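Local structure of protein GLB-12 (Caenorhabditis elegans, 4BJA) at residues E141-E146 with Q202-F207; T38-T43 with S105-S110; V62-P67 with A78-M83; R155-L160 with Q187-W192. The protein binds a heme group as a globin, probably acts in redox signalling, is essential for reproduction in the worm, and may also bind oxygen. The protein carries 1 engineered substitution. All coordinates share one frame; numbering follows the deposited sequence.

Contact 1. Residues E141-E146 with Q202-F207; sequences EKNYFE and QMTDSF. With HEM (protoporphyrin IX containing Fe), chain B.
Phe145 and Thr204 mark the closest approach of the two backbones, their CA atoms 6.8 Å apart, where the turn that starts helix 144-160 meets the second half of helix 185-214. Asn143 is the N-cap of the first helix. With CG anti to the backbone N (chi1 177°), its amide does two jobs: OD1 accepts from Glu146 N and, weakly, from Phe145 N, while the ND2 end reaches across to Thr204. The bond from Asn143 ND2 to Thr204 OG1 is 2.9 Å long and nearly straight at 168°, with the hydroxyl oxygen close to the amide plane. Because Thr204 OG1 also bonds to Ile200 O, one turn back in its own helix, the hydroxyl links the cap of one helix to the backbone of the other. Gln137 NE2 also bonds to Asn143 OD1, so both ends of the amide are held. These are the last two long helices of the globin fold, G and H by order, meeting here beside the heme, whose pocket Tyr144, Phe145 and Met203 help to line. Phe145 packs between them, its side chain about 4 Å from that of His127, an axial heme ligand. Its edge is turned toward the face of Phe207 in an offset edge-to-face pair, planes 68° apart, with Phe145 CZ 3.6 Å from Phe207 CD2. Met203 contributes its CB over one ring face and an oblique Met-aromatic contact, SD 5.2 Å from the centroid of the Phe145 ring. In the conformer described, one of two modelled, Met203 CE lies 3.6 Å from heme C3B.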
# COMPACT_ATOMS: atom_id res chain seq x y z
N GLU A 141 16.07 5.92 9.22
CA GLU A 141 17.34 6.54 8.85
C GLU A 141 17.65 6.65 7.35
O GLU A 141 17.68 7.74 6.81
CB GLU A 141 18.47 5.75 9.49
CG GLU A 141 19.88 6.22 9.23
CD GLU A 141 20.88 5.61 10.23
OE1 GLU A 141 20.45 4.83 11.12
OE2 GLU A 141 22.09 5.93 10.13
N LYS A 142 17.93 5.53 6.69
CA LYS A 142 17.99 5.50 5.23
C LYS A 142 17.18 4.35 4.69
O LYS A 142 17.45 3.19 4.99
CB LYS A 142 19.42 5.41 4.70
CG LYS A 142 20.21 6.76 4.79
CD LYS A 142 21.61 6.60 4.20
CE LYS A 142 22.20 7.94 3.71
NZ LYS A 142 22.17 8.98 4.76
N ASN A 143 16.23 4.69 3.83
CA ASN A 143 15.55 3.65 3.04
C ASN A 143 16.14 3.69 1.63
O ASN A 143 15.88 4.61 0.89
CB ASN A 143 14.04 3.97 3.02
CG ASN A 143 13.26 3.00 2.18
OD1 ASN A 143 13.80 2.36 1.28
ND2 ASN A 143 11.97 2.85 2.50
N TYR A 144 16.98 2.71 1.29
CA TYR A 144 17.72 2.74 0.02
C TYR A 144 16.82 2.54 -1.19
O TYR A 144 17.15 3.00 -2.26
CB TYR A 144 18.91 1.72 0.04
CG TYR A 144 19.97 2.13 1.03
CD1 TYR A 144 20.97 3.03 0.67
CD2 TYR A 144 19.93 1.64 2.33
CE1 TYR A 144 21.94 3.40 1.60
CE2 TYR A 144 20.89 2.03 3.27
CZ TYR A 144 21.86 2.90 2.88
OH TYR A 144 22.81 3.27 3.82
N PHE A 145 15.67 1.86 -1.04
CA PHE A 145 14.76 1.78 -2.16
C PHE A 145 14.18 3.14 -2.45
O PHE A 145 14.04 3.54 -3.62
CB PHE A 145 13.62 0.80 -1.84
CG PHE A 145 14.11 -0.58 -1.49
CD1 PHE A 145 15.00 -1.24 -2.35
CD2 PHE A 145 13.75 -1.16 -0.27
CE1 PHE A 145 15.46 -2.53 -2.00
CE2 PHE A 145 14.22 -2.42 0.08
CZ PHE A 145 15.07 -3.10 -0.79
N GLU A 146 13.87 3.87 -1.38
CA GLU A 146 13.38 5.21 -1.52
C GLU A 146 14.46 6.16 -2.13
O GLU A 146 14.19 6.95 -3.03
CB GLU A 146 12.89 5.71 -0.16
CG GLU A 146 12.34 7.10 -0.21
CD GLU A 146 11.93 7.54 1.16
OE1 GLU A 146 12.82 7.90 1.95
OE2 GLU A 146 10.72 7.49 1.49
N GLN A 202 6.00 -1.08 -1.60
CA GLN A 202 5.88 -2.55 -1.62
C GLN A 202 7.23 -3.24 -1.53
O GLN A 202 7.34 -4.30 -0.89
CB GLN A 202 5.09 -2.99 -2.85
CG GLN A 202 3.67 -2.43 -2.78
CD GLN A 202 2.99 -2.84 -1.47
OE1 GLN A 202 2.74 -4.02 -1.25
NE2 GLN A 202 2.75 -1.87 -0.57
N MET A 203 8.27 -2.63 -2.11
CA MET A 203 9.59 -3.22 -1.91
C MET A 203 10.04 -3.04 -0.48
O MET A 203 10.60 -3.96 0.09
CB MET A 203 10.61 -2.65 -2.87
CG MET A 203 10.36 -3.10 -4.28
SD MET A 203 11.56 -2.32 -5.35
CE MET A 203 13.00 -3.29 -4.95
N THR A 204 9.74 -1.89 0.11
CA THR A 204 10.12 -1.66 1.48
C THR A 204 9.43 -2.65 2.43
O THR A 204 10.09 -3.22 3.32
CB THR A 204 9.80 -0.20 1.87
OG1 THR A 204 10.60 0.68 1.07
CG2 THR A 204 10.03 0.04 3.37
N ASP A 205 8.12 -2.83 2.23
CA ASP A 205 7.36 -3.68 3.15
C ASP A 205 7.73 -5.14 3.01
O ASP A 205 7.89 -5.83 4.02
CB ASP A 205 5.86 -3.44 2.98
CG ASP A 205 5.38 -2.17 3.69
OD1 ASP A 205 6.17 -1.49 4.39
OD2 ASP A 205 4.17 -1.85 3.57
N SER A 206 7.91 -5.59 1.77
CA SER A 206 8.26 -6.97 1.55
C SER A 206 9.68 -7.28 2.08
O SER A 206 9.94 -8.33 2.73
CB SER A 206 8.08 -7.35 0.09
OG SER A 206 8.90 -6.56 -0.78
N PHE A 207 10.59 -6.37 1.81
CA PHE A 207 11.94 -6.49 2.38
C PHE A 207 11.90 -6.58 3.94
O PHE A 207 12.56 -7.44 4.57
CB PHE A 207 12.79 -5.28 1.93
CG PHE A 207 14.20 -5.31 2.46
CD1 PHE A 207 14.48 -4.91 3.77
CD2 PHE A 207 15.23 -5.79 1.67
CE1 PHE A 207 15.78 -4.98 4.29
CE2 PHE A 207 16.56 -5.83 2.17
CZ PHE A 207 16.81 -5.46 3.47
CHA HEM B . 19.42 -7.36 -7.74
CHB HEM B . 15.85 -4.27 -8.83
CHC HEM B . 17.37 -1.29 -5.38
CHD HEM B . 21.34 -3.97 -4.86
C1A HEM B . 18.30 -6.81 -8.27
C2A HEM B . 17.42 -7.45 -9.23
C3A HEM B . 16.45 -6.57 -9.51
C4A HEM B . 16.69 -5.36 -8.76
CMA HEM B . 15.25 -6.73 -10.48
CAA HEM B . 17.61 -8.91 -9.77
CBA HEM B . 16.42 -9.80 -9.38
CGA HEM B . 16.39 -9.87 -7.92
O1A HEM B . 17.46 -10.12 -7.30
O2A HEM B . 15.28 -9.61 -7.38
C1B HEM B . 15.95 -3.25 -7.93
C2B HEM B . 14.95 -2.20 -7.76
C3B HEM B . 15.36 -1.40 -6.82
C4B HEM B . 16.64 -1.88 -6.36
CMB HEM B . 13.64 -2.09 -8.55
CAB HEM B . 14.57 -0.17 -6.31
CBB HEM B . 15.20 0.80 -5.69
C1C HEM B . 18.56 -1.76 -4.93
C2C HEM B . 19.38 -1.13 -3.92
C3C HEM B . 20.46 -1.86 -3.77
C4C HEM B . 20.40 -2.97 -4.69
CMC HEM B . 18.98 0.16 -3.16
CAC HEM B . 21.60 -1.53 -2.78
CBC HEM B . 22.34 -2.54 -2.34
C1D HEM B . 21.22 -5.06 -5.63
C2D HEM B . 22.27 -6.00 -5.89
C3D HEM B . 21.67 -7.05 -6.78
C4D HEM B . 20.30 -6.65 -6.97
CMD HEM B . 23.73 -5.98 -5.39
CAD HEM B . 22.38 -8.27 -7.38
CBD HEM B . 22.69 -7.92 -8.84
CGD HEM B . 23.75 -6.84 -9.04
O1D HEM B . 24.59 -6.59 -8.16
O2D HEM B . 23.75 -6.23 -10.12
NA HEM B . 17.84 -5.51 -8.01
NB HEM B . 17.00 -3.04 -7.05
NC HEM B . 19.23 -2.88 -5.37
ND HEM B . 20.06 -5.48 -6.30
FE HEM B . 18.55 -4.24 -6.71

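Contact 2. Residues T38-T43 with S105-S110; sequences TLLRET and SMLGTS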
# COMPACT_ATOMS: atom_id res chain seq x y z
N THR A 38 -2.33 2.41 -18.52
CA THR A 38 -2.05 2.54 -19.96
C THR A 38 -1.05 3.69 -20.18
O THR A 38 -0.08 3.57 -20.97
CB THR A 38 -3.34 2.82 -20.69
OG1 THR A 38 -4.15 1.64 -20.57
CG2 THR A 38 -3.12 3.15 -22.15
N LEU A 39 -1.28 4.80 -19.50
CA LEU A 39 -0.34 5.95 -19.59
C LEU A 39 1.07 5.51 -19.19
O LEU A 39 2.06 5.87 -19.88
CB LEU A 39 -0.85 7.11 -18.72
CG LEU A 39 0.07 8.34 -18.60
CD1 LEU A 39 -0.76 9.42 -18.02
CD2 LEU A 39 1.30 8.13 -17.64
N LEU A 40 1.20 4.73 -18.11
CA LEU A 40 2.54 4.30 -17.65
C LEU A 40 3.22 3.54 -18.75
O LEU A 40 4.38 3.82 -19.06
CB LEU A 40 2.47 3.39 -16.43
CG LEU A 40 2.09 3.93 -15.10
CD1 LEU A 40 2.00 2.74 -14.16
CD2 LEU A 40 3.23 4.84 -14.63
N ARG A 41 2.51 2.57 -19.35
CA ARG A 41 3.09 1.81 -20.42
C ARG A 41 3.41 2.66 -21.65
O ARG A 41 4.52 2.54 -22.20
CB ARG A 41 2.22 0.59 -20.79
CG ARG A 41 2.92 -0.31 -21.77
CD ARG A 41 4.23 -0.85 -21.27
NE ARG A 41 4.81 -1.77 -22.26
CZ ARG A 41 6.08 -2.16 -22.26
NH1 ARG A 41 6.90 -1.73 -21.30
NH2 ARG A 41 6.52 -3.01 -23.20
N GLU A 42 2.47 3.50 -22.10
CA GLU A 42 2.68 4.27 -23.35
C GLU A 42 3.81 5.29 -23.18
O GLU A 42 4.64 5.42 -24.06
CB GLU A 42 1.40 4.95 -23.78
CG GLU A 42 0.32 3.97 -24.24
CD GLU A 42 -0.83 4.64 -24.99
OE1 GLU A 42 -1.13 5.82 -24.71
OE2 GLU A 42 -1.45 3.98 -25.86
N THR A 43 3.84 5.97 -22.03
CA THR A 43 4.93 6.92 -21.78
C THR A 43 6.31 6.24 -21.69
O THR A 43 7.29 6.77 -22.20
CB THR A 43 4.69 7.84 -20.59
OG1 THR A 43 4.40 7.04 -19.45
CG2 THR A 43 3.49 8.77 -20.88
N SER A 105 4.62 -3.30 -18.54
CA SER A 105 3.87 -4.16 -19.50
C SER A 105 2.74 -4.90 -18.76
O SER A 105 1.61 -4.98 -19.25
CB SER A 105 4.83 -5.18 -20.15
OG SER A 105 4.09 -5.99 -21.08
N MET A 106 3.04 -5.46 -17.60
CA MET A 106 2.01 -6.19 -16.86
C MET A 106 0.89 -5.28 -16.48
O MET A 106 -0.28 -5.69 -16.53
CB MET A 106 2.57 -6.93 -15.65
CG MET A 106 3.34 -8.25 -16.02
SD MET A 106 3.78 -9.18 -14.59
CE MET A 106 5.12 -8.22 -14.01
N LEU A 107 1.22 -4.06 -16.01
CA LEU A 107 0.21 -3.12 -15.55
C LEU A 107 -0.58 -2.57 -16.71
O LEU A 107 -1.82 -2.51 -16.64
CB LEU A 107 0.87 -1.95 -14.80
CG LEU A 107 1.44 -2.38 -13.44
CD1 LEU A 107 2.23 -1.20 -12.83
CD2 LEU A 107 0.37 -2.90 -12.44
N GLY A 108 0.10 -2.17 -17.78
CA GLY A 108 -0.53 -1.31 -18.74
C GLY A 108 -0.92 -2.02 -20.01
O GLY A 108 -1.70 -1.48 -20.78
N THR A 109 -0.38 -3.20 -20.26
CA THR A 109 -0.73 -3.93 -21.47
C THR A 109 -1.61 -5.11 -21.12
O THR A 109 -2.75 -5.21 -21.61
CB THR A 109 0.49 -4.41 -22.23
OG1 THR A 109 1.14 -3.24 -22.76
CG2 THR A 109 0.08 -5.38 -23.37
N SER A 110 -1.09 -6.01 -20.30
CA SER A 110 -1.85 -7.23 -20.05
C SER A 110 -2.86 -7.10 -18.88
O SER A 110 -3.69 -7.99 -18.70
CB SER A 110 -0.89 -8.39 -19.86
OG SER A 110 -0.01 -8.19 -18.76
O HOH W 1 -4.06 -0.28 -22.78
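Arg41 lies across Ser105, its guanidinium presenting one face to the serine side chain, with Ser105 CB 3.9 Å from Arg41 CZ and over the centre of the group. The pair sits where helix 34-46 meets the end of helix 87-108, the A and E helices of the globin fold by order, and the backbones come very close: the CA atoms of Thr38 and Gly108 are 4.3 Å apart. Gly108 permits this, since a CB there would run into Arg41 CB. Arg41 swings CG away from its own backbone N (chi1 -172°) and bends at chi2 (59°), which brings CD to 3.7 Å from Ser105 N, while CG passes Thr109 OG1 at 3.6 Å. The charged end is held by a salt bridge from NH2 to Glu101 and a hydrogen bond from NH1 to Thr104. Replacing Arg41 by an alanine would probably cost Glu101 this counter-charge and open a gap over Ser105. On the inner side Leu40 and Leu107 meet obliquely through their CD1 methyls, 4.2 Å apart. At the outer end a water lies 2.9 Å from Thr38 OG1 and donates a weak bond of 3.3 Å to Gly108 O.

Contact 3. Residues V62-P67 with A78-M83; sequences VNDIEP and APRAAM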
# COMPACT_ATOMS: atom_id res chain seq x y z
N VAL A 62 25.03 6.73 -7.86
CA VAL A 62 26.23 6.27 -7.18
C VAL A 62 27.32 7.34 -7.14
O VAL A 62 28.14 7.35 -6.23
CB VAL A 62 26.77 4.95 -7.74
CG1 VAL A 62 25.62 3.90 -7.71
CG2 VAL A 62 27.34 5.12 -9.11
N ASN A 63 27.33 8.25 -8.10
CA ASN A 63 28.42 9.23 -8.08
C ASN A 63 28.06 10.50 -7.35
O ASN A 63 28.96 11.14 -6.74
CB ASN A 63 28.83 9.59 -9.50
CG ASN A 63 29.62 8.51 -10.14
OD1 ASN A 63 30.84 8.35 -9.85
ND2 ASN A 63 28.99 7.79 -11.07
N ASP A 64 26.81 10.92 -7.43
CA ASP A 64 26.43 12.24 -6.92
C ASP A 64 25.56 12.19 -5.68
O ASP A 64 25.63 13.05 -4.83
CB ASP A 64 25.73 13.07 -8.02
CG ASP A 64 26.54 13.16 -9.29
OD1 ASP A 64 27.75 13.49 -9.24
OD2 ASP A 64 25.96 12.96 -10.37
N ILE A 65 24.72 11.16 -5.55
CA ILE A 65 23.69 11.23 -4.54
C ILE A 65 23.99 10.34 -3.37
O ILE A 65 23.92 10.78 -2.23
CB ILE A 65 22.29 10.87 -5.15
CG1 ILE A 65 21.99 11.72 -6.41
CG2 ILE A 65 21.22 11.01 -4.07
CD1 ILE A 65 21.85 13.23 -6.15
N GLU A 66 24.31 9.06 -3.62
CA GLU A 66 24.51 8.12 -2.54
C GLU A 66 25.79 7.33 -2.84
O GLU A 66 25.74 6.18 -3.28
CB GLU A 66 23.25 7.20 -2.42
CG GLU A 66 23.16 6.36 -1.16
CD GLU A 66 22.94 7.17 0.11
OE1 GLU A 66 22.18 8.17 0.08
OE2 GLU A 66 23.54 6.80 1.14
N PRO A 67 26.95 7.95 -2.62
CA PRO A 67 28.20 7.29 -2.99
C PRO A 67 28.56 6.05 -2.17
O PRO A 67 29.42 5.28 -2.62
CB PRO A 67 29.25 8.41 -2.88
CG PRO A 67 28.60 9.39 -1.89
CD PRO A 67 27.15 9.36 -2.22
N ALA A 78 36.25 2.65 -10.30
CA ALA A 78 36.04 2.86 -11.71
C ALA A 78 35.69 4.32 -11.96
O ALA A 78 34.82 4.87 -11.27
CB ALA A 78 34.90 1.95 -12.20
N PRO A 79 36.33 4.96 -12.98
CA PRO A 79 35.84 6.31 -13.28
C PRO A 79 34.38 6.17 -13.64
O PRO A 79 33.96 5.08 -14.09
CB PRO A 79 36.65 6.73 -14.52
CG PRO A 79 37.29 5.50 -15.04
CD PRO A 79 37.32 4.46 -13.94
N ARG A 80 33.62 7.26 -13.49
CA ARG A 80 32.24 7.30 -13.94
C ARG A 80 32.15 6.70 -15.34
O ARG A 80 31.31 5.87 -15.59
CB ARG A 80 31.72 8.75 -13.92
CG ARG A 80 30.37 8.93 -14.57
CD ARG A 80 29.73 10.26 -14.14
NE ARG A 80 28.46 10.37 -14.84
CZ ARG A 80 27.28 10.66 -14.30
NH1 ARG A 80 27.14 10.96 -13.01
NH2 ARG A 80 26.23 10.70 -15.10
N ALA A 81 33.09 7.07 -16.22
CA ALA A 81 33.09 6.58 -17.60
C ALA A 81 33.31 5.05 -17.83
O ALA A 81 32.99 4.55 -18.92
CB ALA A 81 34.07 7.41 -18.48
N ALA A 82 33.82 4.33 -16.83
CA ALA A 82 33.97 2.86 -16.92
C ALA A 82 32.91 2.05 -16.19
O ALA A 82 32.87 0.80 -16.33
CB ALA A 82 35.33 2.44 -16.40
N MET A 83 32.09 2.72 -15.38
CA MET A 83 31.20 2.01 -14.48
C MET A 83 30.18 1.14 -15.18
O MET A 83 29.86 0.08 -14.66
CB MET A 83 30.45 2.99 -13.59
CG MET A 83 31.33 3.59 -12.52
SD MET A 83 30.38 4.66 -11.44
CE MET A 83 31.77 5.32 -10.49
O HOH W 2 29.05 12.41 -11.82
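Arg80 reaches along Asn63 toward Asp64, its chain extended from CG to NE. CB lies close to the Asn63 amide, and chi1 (171°) sends CG on past it. CG passes 3.9 Å from Asn63 ND2, and CD is scarcely farther, so the aliphatic part of the arginine runs beside the amide nitrogen. At the tip NH1 forms a long salt bridge to Asp64, 3.5 Å to OD2, with the carboxylate oxygen at the guanidinium edge and the two planes 25° apart. A water reinforces it, accepting from Arg80 NH1 at 2.7 Å and donating to Asp64 OD1. The stronger partner of this arginine is Asp60, salt-bridged to NH2, so the guanidinium spans two acids that lie close together on helix 50-65. Here the end of that helix, B in globin order, which closes in a wider pi-type turn, is tied to the loop leading into helix 87-108, the helix that carries the heme-binding His92. Asn63 faces Met83 with its amide: OD1 is only 3.2 Å from the methyl CE, while ND2 gives a weak N-H...S bond to Met83 SD at 3.4 Å (N-H...S angle 144°). The main hydrogen bond of that nitrogen is to Leu59 O. Met83 extends beyond CG, which brings its sulfur alongside Val62 as well, 3.9 Å from CG2.

Contact 4. Residues R155-L160 with Q187-W192; sequences RLIPFL and QITDVW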
# COMPACT_ATOMS: atom_id res chain seq x y z
N ARG A 155 14.56 12.54 -12.09
CA ARG A 155 15.29 12.48 -13.36
C ARG A 155 14.55 11.77 -14.50
O ARG A 155 14.61 12.20 -15.64
CB ARG A 155 16.64 11.78 -13.14
CG ARG A 155 17.57 12.47 -12.13
CD ARG A 155 18.40 13.56 -12.81
NE ARG A 155 19.54 13.00 -13.53
CZ ARG A 155 19.84 13.26 -14.81
NH1 ARG A 155 19.08 14.08 -15.52
NH2 ARG A 155 20.90 12.70 -15.36
N LEU A 156 13.84 10.67 -14.19
CA LEU A 156 13.14 9.96 -15.27
C LEU A 156 11.90 10.68 -15.73
O LEU A 156 11.63 10.73 -16.95
CB LEU A 156 12.75 8.58 -14.74
CG LEU A 156 12.51 7.43 -15.73
CD1 LEU A 156 11.43 6.43 -15.36
CD2 LEU A 156 12.89 7.52 -17.23
N ILE A 157 11.16 11.29 -14.79
CA ILE A 157 9.87 11.89 -15.15
C ILE A 157 9.99 13.01 -16.22
O ILE A 157 9.19 13.06 -17.15
CB ILE A 157 9.06 12.34 -13.91
CG1 ILE A 157 8.67 11.08 -13.14
CG2 ILE A 157 7.81 13.22 -14.35
CD1 ILE A 157 7.86 11.33 -11.87
N PRO A 158 11.00 13.89 -16.12
CA PRO A 158 11.13 14.86 -17.22
C PRO A 158 11.40 14.26 -18.60
O PRO A 158 10.99 14.88 -19.59
CB PRO A 158 12.33 15.72 -16.76
CG PRO A 158 12.24 15.70 -15.29
CD PRO A 158 11.80 14.28 -14.95
N PHE A 159 12.07 13.09 -18.70
CA PHE A 159 12.16 12.39 -19.99
C PHE A 159 10.76 11.89 -20.42
O PHE A 159 10.39 12.00 -21.60
CB PHE A 159 13.12 11.19 -19.93
CG PHE A 159 14.56 11.58 -19.80
CD1 PHE A 159 15.24 12.13 -20.90
CD2 PHE A 159 15.25 11.39 -18.63
CE1 PHE A 159 16.59 12.51 -20.80
CE2 PHE A 159 16.62 11.77 -18.51
CZ PHE A 159 17.26 12.32 -19.60
N LEU A 160 10.01 11.37 -19.45
CA LEU A 160 8.70 10.76 -19.75
C LEU A 160 7.69 11.80 -20.21
O LEU A 160 6.76 11.48 -20.96
CB LEU A 160 8.14 10.05 -18.51
CG LEU A 160 8.88 8.76 -18.18
CD1 LEU A 160 8.57 8.36 -16.69
CD2 LEU A 160 8.46 7.65 -19.13
N GLN A 187 -0.57 15.21 -15.66
CA GLN A 187 -1.05 13.84 -15.59
C GLN A 187 0.09 12.83 -15.52
O GLN A 187 0.07 11.94 -14.69
CB GLN A 187 -1.86 13.49 -16.82
CG GLN A 187 -3.29 13.90 -16.78
CD GLN A 187 -3.88 13.83 -18.17
OE1 GLN A 187 -3.40 13.09 -19.03
NE2 GLN A 187 -4.93 14.62 -18.40
N ILE A 188 1.06 12.96 -16.43
CA ILE A 188 2.12 11.99 -16.53
C ILE A 188 2.94 12.02 -15.23
O ILE A 188 3.31 10.99 -14.67
CB ILE A 188 3.03 12.28 -17.75
CG1 ILE A 188 2.25 12.09 -19.05
CG2 ILE A 188 4.22 11.36 -17.79
CD1 ILE A 188 3.03 12.62 -20.27
N THR A 189 3.23 13.24 -14.77
CA THR A 189 3.99 13.39 -13.53
C THR A 189 3.27 12.74 -12.33
O THR A 189 3.89 11.99 -11.57
CB THR A 189 4.25 14.91 -13.26
OG1 THR A 189 5.01 15.49 -14.34
CG2 THR A 189 4.98 15.15 -11.96
N ASP A 190 1.96 13.01 -12.18
CA ASP A 190 1.22 12.50 -11.04
C ASP A 190 1.13 10.96 -11.11
O ASP A 190 1.32 10.29 -10.09
CB ASP A 190 -0.18 13.15 -10.95
CG ASP A 190 -0.13 14.69 -10.78
OD1 ASP A 190 0.94 15.31 -10.62
OD2 ASP A 190 -1.22 15.31 -10.85
N VAL A 191 0.89 10.40 -12.29
CA VAL A 191 0.78 8.96 -12.43
C VAL A 191 2.10 8.26 -12.12
O VAL A 191 2.12 7.25 -11.39
CB VAL A 191 0.24 8.54 -13.82
CG1 VAL A 191 0.33 7.06 -13.97
CG2 VAL A 191 -1.22 8.99 -13.98
N TRP A 192 3.20 8.80 -12.65
CA TRP A 192 4.49 8.18 -12.41
C TRP A 192 4.87 8.31 -10.95
O TRP A 192 5.48 7.41 -10.37
CB TRP A 192 5.58 8.77 -13.38
CG TRP A 192 5.60 7.99 -14.64
CD1 TRP A 192 4.90 8.26 -15.78
CD2 TRP A 192 6.31 6.77 -14.87
NE1 TRP A 192 5.14 7.28 -16.72
CE2 TRP A 192 6.01 6.36 -16.19
CE3 TRP A 192 7.19 6.00 -14.10
CZ2 TRP A 192 6.57 5.20 -16.75
CZ3 TRP A 192 7.74 4.86 -14.66
CH2 TRP A 192 7.41 4.45 -15.97
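Trp192 has its indole plane turned across the line of its CA-CB bond (chi2 92°), and Leu160, whose CG points away from its own carbonyl carbon, reaches over to set a methyl on it. The two belong to helices 144-160 and 185-214, the G and H pair of the globin fold by order, whose short segments run roughly antiparallel at 143° with axes 9.6 Å apart at closest. Leu160 CD1 sits over the five-membered ring in a CH-pi contact, 3.3 Å from its centroid and 14° off the normal, while CD2 approaches the benzene side of the indole near CZ2. Leu156 adds its own methyl from an oblique direction, CD1 4.1 Å from Trp192 CZ3. At the root of the tryptophan side chain, where it and Ile157 run past one another in opposed senses, Ile157 CD1 lies 3.7 Å from Trp192 CB. The indole nitrogen is bonded to Thr43 OG1 on helix 34-46, and that bond restrains the ring's rotation under the leucine. An alanine in place of Trp192 is likely to open a gap below Leu160 and beside Leu156, and to leave Thr43 without its indole partner. Nearer the surface the Ile157 side chain lies roughly perpendicular to that of Thr189; the threonine hydroxyl is bonded to Thr185 O, and Ile157 CG2 packs 3.6 Å from Thr189 OG1.

How the contacts relate
Contacts 1 and 4 join the same two helices, 144-160 and 185-214, at points 21 Å apart between centres, contact 4 nested inside the loop that contact 1 closes. Contact 2, with contact 3 nested inside it, closes before either opens. About 14 Å from contact 4 between centres, contact 2 touches it through Leu40 and Val191, so helix 34-46 packs onto helix 185-214 as well as helix 87-108. Contact 3 is 31 Å from contact 2 between centres, on the opposite side of the chain's centre; its Glu66 packs against Lys142 and Tyr144 of contact 1. Early helices 34-46 and 50-65 are thus joined to later parts of the globin fold, with contact 1 alone at the heme.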